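Local coordinates for LRA-12 (Uncultured bacterium, PDB 5AEB), which hydrolyses beta-lactam antibiotics, carbapenems among them, as a class B3 metallo-beta-lactamase with two zinc ions in its active site, at residues L90-M93 with A94-K98; I191-F195 with S196-S200; S129-E132 with P133-A136. One frame throughout, in Å; residues are numbered along the deposited sequence.

Interaction 1: L90-M93 with A94-K98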
# COMPACT_ATOMS: atom_id res chain seq x y z
N LEU A 90 2.92 2.59 7.45
CA LEU A 90 2.42 1.99 8.71
C LEU A 90 2.55 2.92 9.91
O LEU A 90 2.23 2.53 11.04
CB LEU A 90 3.19 0.71 9.03
CG LEU A 90 2.94 -0.57 8.24
CD1 LEU A 90 3.74 -1.70 8.85
CD2 LEU A 90 1.47 -0.92 8.28
N GLY A 91 3.03 4.14 9.67
CA GLY A 91 3.21 5.13 10.72
C GLY A 91 2.04 5.26 11.69
O GLY A 91 2.25 5.29 12.92
N ALA A 92 0.81 5.31 11.17
CA ALA A 92 -0.38 5.51 12.02
C ALA A 92 -1.24 4.26 12.18
O ALA A 92 -2.39 4.34 12.67
CB ALA A 92 -1.23 6.68 11.52
N MET A 93 -0.72 3.11 11.76
CA MET A 93 -1.49 1.87 11.79
C MET A 93 -1.83 1.36 13.21
O MET A 93 -2.97 0.96 13.46
CB MET A 93 -0.79 0.77 10.99
CG MET A 93 -1.65 -0.48 10.79
SD MET A 93 -3.14 -0.03 9.87
CE MET A 93 -2.54 -0.06 8.15
N ALA A 94 -0.85 1.37 14.11
CA ALA A 94 -1.13 1.01 15.51
C ALA A 94 -2.26 1.86 16.09
O ALA A 94 -3.17 1.34 16.72
CB ALA A 94 0.12 1.09 16.37
N GLU A 95 -2.21 3.16 15.83
CA GLU A 95 -3.22 4.08 16.34
C GLU A 95 -4.60 3.84 15.72
O GLU A 95 -5.62 3.86 16.43
CB GLU A 95 -2.77 5.49 16.07
CG GLU A 95 -3.83 6.53 16.38
CD GLU A 95 -3.26 7.93 16.50
OE1 GLU A 95 -2.04 8.12 16.24
OE2 GLU A 95 -4.05 8.85 16.86
N ILE A 96 -4.64 3.61 14.41
CA ILE A 96 -5.91 3.38 13.75
C ILE A 96 -6.48 2.04 14.19
O ILE A 96 -7.70 1.90 14.36
CB ILE A 96 -5.80 3.55 12.22
CG1 ILE A 96 -5.83 5.05 11.92
CG2 ILE A 96 -6.95 2.90 11.47
CD1 ILE A 96 -4.99 5.40 10.72
N LYS A 97 -5.62 1.08 14.44
CA LYS A 97 -6.10 -0.20 14.88
C LYS A 97 -6.65 -0.08 16.29
O LYS A 97 -7.66 -0.74 16.63
CB LYS A 97 -4.99 -1.26 14.83
CG LYS A 97 -5.53 -2.65 15.08
CD LYS A 97 -4.41 -3.67 15.24
CE LYS A 97 -5.02 -5.01 15.57
NZ LYS A 97 -4.03 -5.82 16.32
N LYS A 98 -5.97 0.72 17.12
CA LYS A 98 -6.42 0.89 18.49
C LYS A 98 -7.82 1.46 18.54
O LYS A 98 -8.68 0.94 19.25
CB LYS A 98 -5.47 1.79 19.29
CG LYS A 98 -4.33 0.98 19.88
CD LYS A 98 -3.23 1.97 20.21
CE LYS A 98 -2.24 1.35 21.13
NZ LYS A 98 -2.82 1.56 22.46
O HOH W 1 2.07 2.01 13.82
O HOH W 2 0.35 4.53 15.17
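Ala-92 and Ile-96 meet across the first turn of helix 93-100, with Ala-92 in the N-cap position. The amide of Ile-96 donates to the backbone carbonyl of Ala-92 (N to O 2.9 Å, N-H...O angle 155°), and one residue on, Lys-97 N bonds to Met-93 O at 2.8 Å. These are ordinary i to i+4 helical bonds.

The Ile-96 side chain stays close to that same Ala-92 carbonyl along its length. Its CB lies 3.5 Å from Ala-92 O. The CG1 branch swings beside the backbone N (chi1 -79°), and CG1 sits 3.6 Å from Ala-92 O. At the tip, CD1 comes to 3.4 Å from Ala-92 O and is also 4.1 Å from Ala-92 CB, so one methyl meets both the cap residue's backbone oxygen and its side chain.

Two waters extend the start of the helix. Water 1 accepts from Ala-94 N at 3.0 Å and also bonds to Leu-90 O; water 2 accepts from Glu-95 N at 3.0 Å and donates to Gly-91 O. Two amides of the opening turn thereby reach, through solvent, the carbonyls of Leu-90 and Gly-91 just ahead of the helix. The alanine at the N-cap has no side-chain acceptor to offer them. Further back, Thr-54 OG1 is hydrogen-bonded to Ala-92 N.

The helix belongs to a beta-alpha-beta crossover between the neighbouring parallel strands 77-81 and 103-107. Met-93, Ile-96 and Lys-97 pack on Leu-80 of strand 77-81, while Ala-92, Glu-95 and Ile-96 touch helix 60-69 through Ala-60 and Ile-63.

Interaction 2: I191-F195 with S196-S200; sequences IEKKF and SEVSS
Glu-197 N donates to Lys-194 O and Val-198 N to Phe-195 O, both at 3.0 Å, two i to i+3 bonds that wind the backbone into a short 3-10 turn. Each donor stands above the plane of its carbonyl rather than on a lone pair; for Lys-194 O the donor is 53° out.

The apolar closure of the loop is made by Ile-191 and Val-198, which reach for each other tip to tip, CD1 of Ile-191 lying 3.6 Å from CG2 of Val-198. That methyl is turned back over the turn: with CG2 anti to the carbonyl carbon and beside the backbone N, it also lies 3.5 Å from Lys-194 O and equally near Phe-195 O. One branch of Val-198 thus touches both accepting carbonyls as well as the isoleucine.

On the solvent side, Lys-193 and Glu-197 cross obliquely. CG of Lys-193 sits between the backbone N and the carbonyl carbon (chi1 62°), and with chi2 extended this lays CB, CG and CD across the glutamate: CB of Lys-193 is 3.4 Å from OE1 of Glu-197, and CD of Lys-193 is 3.8 Å from CB of Glu-197. A bend at chi3 then turns CE and NZ, and the charged ends stop short of a salt bridge, with Lys-193 NZ 5.0 Å from Glu-197 OE1, so any attraction is probably mild.

Phe-195 leaves the turn with its ring buried against Tyr-208 and His-268. It packs on Ile-204 and Ala-205 of helix 204-216, and the backbone of Ile-191 is hydrogen-bonded to Asn-270 at the modelled C-terminal end. Val-198 touches Tyr-122, and 191-200 is part of the connection from strand 178-184 to helix 204-216, with the Ile-191 side chain about 9 Å from those of the zinc ligands His-86 and His-161.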
# COMPACT_ATOMS: atom_id res chain seq x y z
N ILE A 191 17.83 -0.23 -1.11
CA ILE A 191 19.25 -0.27 -0.76
C ILE A 191 20.14 0.45 -1.77
O ILE A 191 19.80 0.57 -2.95
CB ILE A 191 19.76 -1.72 -0.56
CG1 ILE A 191 19.04 -2.69 -1.51
CG2 ILE A 191 19.54 -2.15 0.87
CD1 ILE A 191 19.92 -3.55 -2.38
N GLU A 192 21.28 0.93 -1.31
CA GLU A 192 22.24 1.57 -2.21
C GLU A 192 23.29 0.61 -2.73
O GLU A 192 23.97 0.90 -3.70
CB GLU A 192 22.86 2.80 -1.54
CG GLU A 192 21.84 3.91 -1.32
CD GLU A 192 22.18 4.84 -0.17
OE1 GLU A 192 22.43 4.36 0.96
OE2 GLU A 192 22.19 6.07 -0.40
N LYS A 193 23.41 -0.56 -2.10
CA LYS A 193 24.43 -1.55 -2.47
C LYS A 193 23.89 -2.67 -3.37
O LYS A 193 22.70 -2.71 -3.69
CB LYS A 193 25.12 -2.11 -1.21
CG LYS A 193 24.22 -2.85 -0.23
CD LYS A 193 24.98 -3.28 1.02
CE LYS A 193 25.03 -2.18 2.07
NZ LYS A 193 26.20 -2.30 2.99
N LYS A 194 24.79 -3.56 -3.79
CA LYS A 194 24.47 -4.73 -4.61
C LYS A 194 23.67 -5.74 -3.79
O LYS A 194 23.89 -5.87 -2.58
CB LYS A 194 25.76 -5.40 -5.08
CG LYS A 194 26.14 -5.15 -6.53
CD LYS A 194 26.57 -3.71 -6.78
CE LYS A 194 26.43 -3.34 -8.25
NZ LYS A 194 26.69 -1.89 -8.41
N PHE A 195 22.79 -6.48 -4.46
CA PHE A 195 21.99 -7.52 -3.82
C PHE A 195 22.83 -8.51 -3.03
O PHE A 195 22.47 -8.88 -1.89
CB PHE A 195 21.17 -8.29 -4.85
CG PHE A 195 20.01 -7.51 -5.41
CD1 PHE A 195 19.16 -6.80 -4.58
CD2 PHE A 195 19.75 -7.53 -6.77
CE1 PHE A 195 18.09 -6.09 -5.10
CE2 PHE A 195 18.68 -6.83 -7.30
CZ PHE A 195 17.85 -6.11 -6.46
N SER A 196 23.95 -8.92 -3.62
CA SER A 196 24.87 -9.89 -3.02
C SER A 196 25.44 -9.46 -1.67
O SER A 196 25.89 -10.30 -0.91
CB SER A 196 26.03 -10.19 -3.98
OG SER A 196 26.90 -9.08 -4.08
N GLU A 197 25.40 -8.17 -1.38
CA GLU A 197 25.91 -7.64 -0.12
C GLU A 197 24.83 -7.39 0.92
O GLU A 197 25.12 -6.91 2.00
CB GLU A 197 26.68 -6.34 -0.37
CG GLU A 197 27.87 -6.50 -1.31
CD GLU A 197 28.49 -5.18 -1.69
OE1 GLU A 197 27.92 -4.12 -1.34
OE2 GLU A 197 29.56 -5.19 -2.34
N VAL A 198 23.57 -7.70 0.60
CA VAL A 198 22.46 -7.53 1.54
C VAL A 198 22.26 -8.87 2.20
O VAL A 198 21.42 -9.66 1.77
CB VAL A 198 21.15 -7.13 0.84
CG1 VAL A 198 20.09 -6.76 1.87
CG2 VAL A 198 21.37 -6.00 -0.16
N SER A 199 23.05 -9.14 3.23
CA SER A 199 23.16 -10.52 3.72
C SER A 199 21.98 -11.03 4.59
O SER A 199 21.67 -12.24 4.54
CB SER A 199 24.54 -10.78 4.37
OG SER A 199 25.61 -10.68 3.44
N SER A 200 21.32 -10.15 5.37
CA SER A 200 20.16 -10.55 6.21
C SER A 200 18.85 -10.67 5.41
O SER A 200 17.74 -10.67 5.98
CB SER A 200 19.96 -9.59 7.37
OG SER A 200 19.51 -8.33 6.90

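Interaction 3: S129-E132 with P133-A136; sequences SMFE and PIIA
Phe-131 and Ile-134 meet in the loop that leads from helix 111-115 to strand 138-140 of the metallo-beta-lactamase alpha-beta/beta-alpha fold. CD1 of Ile-134 comes to the edge of the ring, near its plane, 3.8 Å from CE1 of Phe-131, and the two side chains cross at about a right angle. The same methyl lies 3.5 Å from Glu-132 O, so it touches both the ring edge and the backbone oxygen.

Glu-132 and Pro-133 separate the pair; the proline nitrogen has no hydrogen to give. No hydrogen bond joins 129-132 to 133-136; the chain runs extended here, and the contact between them is packing alone. The Glu-132 chain bends at chi2 (68°) and brings its carboxylate beside the proline ring, OE2 of Glu-132 lying 3.7 Å from CD of Pro-133.

Farther out, the Phe-131 ring packs on Tyr-87 in helix 87-90, and its side chain is about 6 Å from that of the zinc ligand His-86. Ile-134 also touches Leu-104 of strand 103-107, and its backbone is hydrogen-bonded to Met-114. Ser-129 ties this part of the loop to its beginning: OG is hydrogen-bonded to Asp-116 O and lies 4.2 Å from CG of Pro-133.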
# COMPACT_ATOMS: atom_id res chain seq x y z
N SER A 129 12.98 0.87 16.82
CA SER A 129 11.69 0.99 16.11
C SER A 129 11.52 2.29 15.35
O SER A 129 11.73 3.37 15.90
CB SER A 129 10.51 0.81 17.08
OG SER A 129 10.34 -0.55 17.40
N MET A 130 11.12 2.18 14.08
CA MET A 130 10.84 3.36 13.25
C MET A 130 9.36 3.76 13.17
O MET A 130 9.03 4.86 12.77
CB MET A 130 11.43 3.17 11.86
CG MET A 130 12.93 2.91 11.87
SD MET A 130 13.43 1.94 10.43
CE MET A 130 13.10 3.15 9.17
N PHE A 131 8.49 2.85 13.56
CA PHE A 131 7.04 3.13 13.69
C PHE A 131 6.50 2.28 14.85
O PHE A 131 7.16 1.31 15.26
CB PHE A 131 6.28 2.81 12.38
CG PHE A 131 6.46 1.40 11.90
CD1 PHE A 131 5.59 0.39 12.31
CD2 PHE A 131 7.50 1.08 11.03
CE1 PHE A 131 5.77 -0.92 11.87
CE2 PHE A 131 7.68 -0.23 10.58
CZ PHE A 131 6.81 -1.24 10.99
N GLU A 132 5.32 2.64 15.36
CA GLU A 132 4.71 1.87 16.48
C GLU A 132 4.43 0.43 16.04
O GLU A 132 3.73 0.21 15.05
CB GLU A 132 3.43 2.54 17.00
CG GLU A 132 2.78 1.87 18.24
CD GLU A 132 3.62 1.98 19.51
OE1 GLU A 132 4.33 3.00 19.70
OE2 GLU A 132 3.60 1.03 20.32
N PRO A 133 5.02 -0.56 16.75
CA PRO A 133 4.74 -1.97 16.46
C PRO A 133 3.24 -2.27 16.36
O PRO A 133 2.44 -1.69 17.06
CB PRO A 133 5.31 -2.69 17.69
CG PRO A 133 6.44 -1.81 18.12
CD PRO A 133 5.99 -0.40 17.84
N ILE A 134 2.88 -3.18 15.46
CA ILE A 134 1.53 -3.70 15.37
C ILE A 134 1.62 -5.21 15.21
O ILE A 134 2.52 -5.74 14.54
CB ILE A 134 0.68 -3.16 14.19
CG1 ILE A 134 1.11 -1.79 13.69
CG2 ILE A 134 -0.76 -3.07 14.64
CD1 ILE A 134 2.18 -1.86 12.62
N ILE A 135 0.66 -5.91 15.79
CA ILE A 135 0.59 -7.38 15.62
C ILE A 135 -0.59 -7.72 14.72
O ILE A 135 -1.73 -7.33 15.00
CB ILE A 135 0.47 -8.07 16.98
CG1 ILE A 135 1.74 -7.82 17.79
CG2 ILE A 135 0.15 -9.57 16.84
CD1 ILE A 135 1.52 -7.93 19.29
N ALA A 136 -0.33 -8.45 13.64
CA ALA A 136 -1.42 -8.84 12.75
C ALA A 136 -2.33 -9.92 13.39
O ALA A 136 -1.87 -10.85 14.04
CB ALA A 136 -0.87 -9.29 11.43

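How the interactions relate
Along the chain the order is interaction 1, interaction 3, interaction 2. Interactions 1 and 3 are neighbours, their centres 8 Å apart: Ala-94 CB packs on Glu-132 CG, Leu-90 CD1 touches Phe-131 CE1, and Lys-97 NZ probably bonds to Ile-135 O. The loop 129-136 therefore lies against the start of helix 93-100, on the side of the seven-stranded sheet. Interaction 2 stands apart, its centre 30 Å from interaction 1 and 24 Å from interaction 3, in the loop after strand 178-184 of the five-stranded sheet. Loops 129-136 and 191-200 thus belong to different halves of the fold, and Phe-131 and Ile-191 each bring one near the zinc ligand His-86.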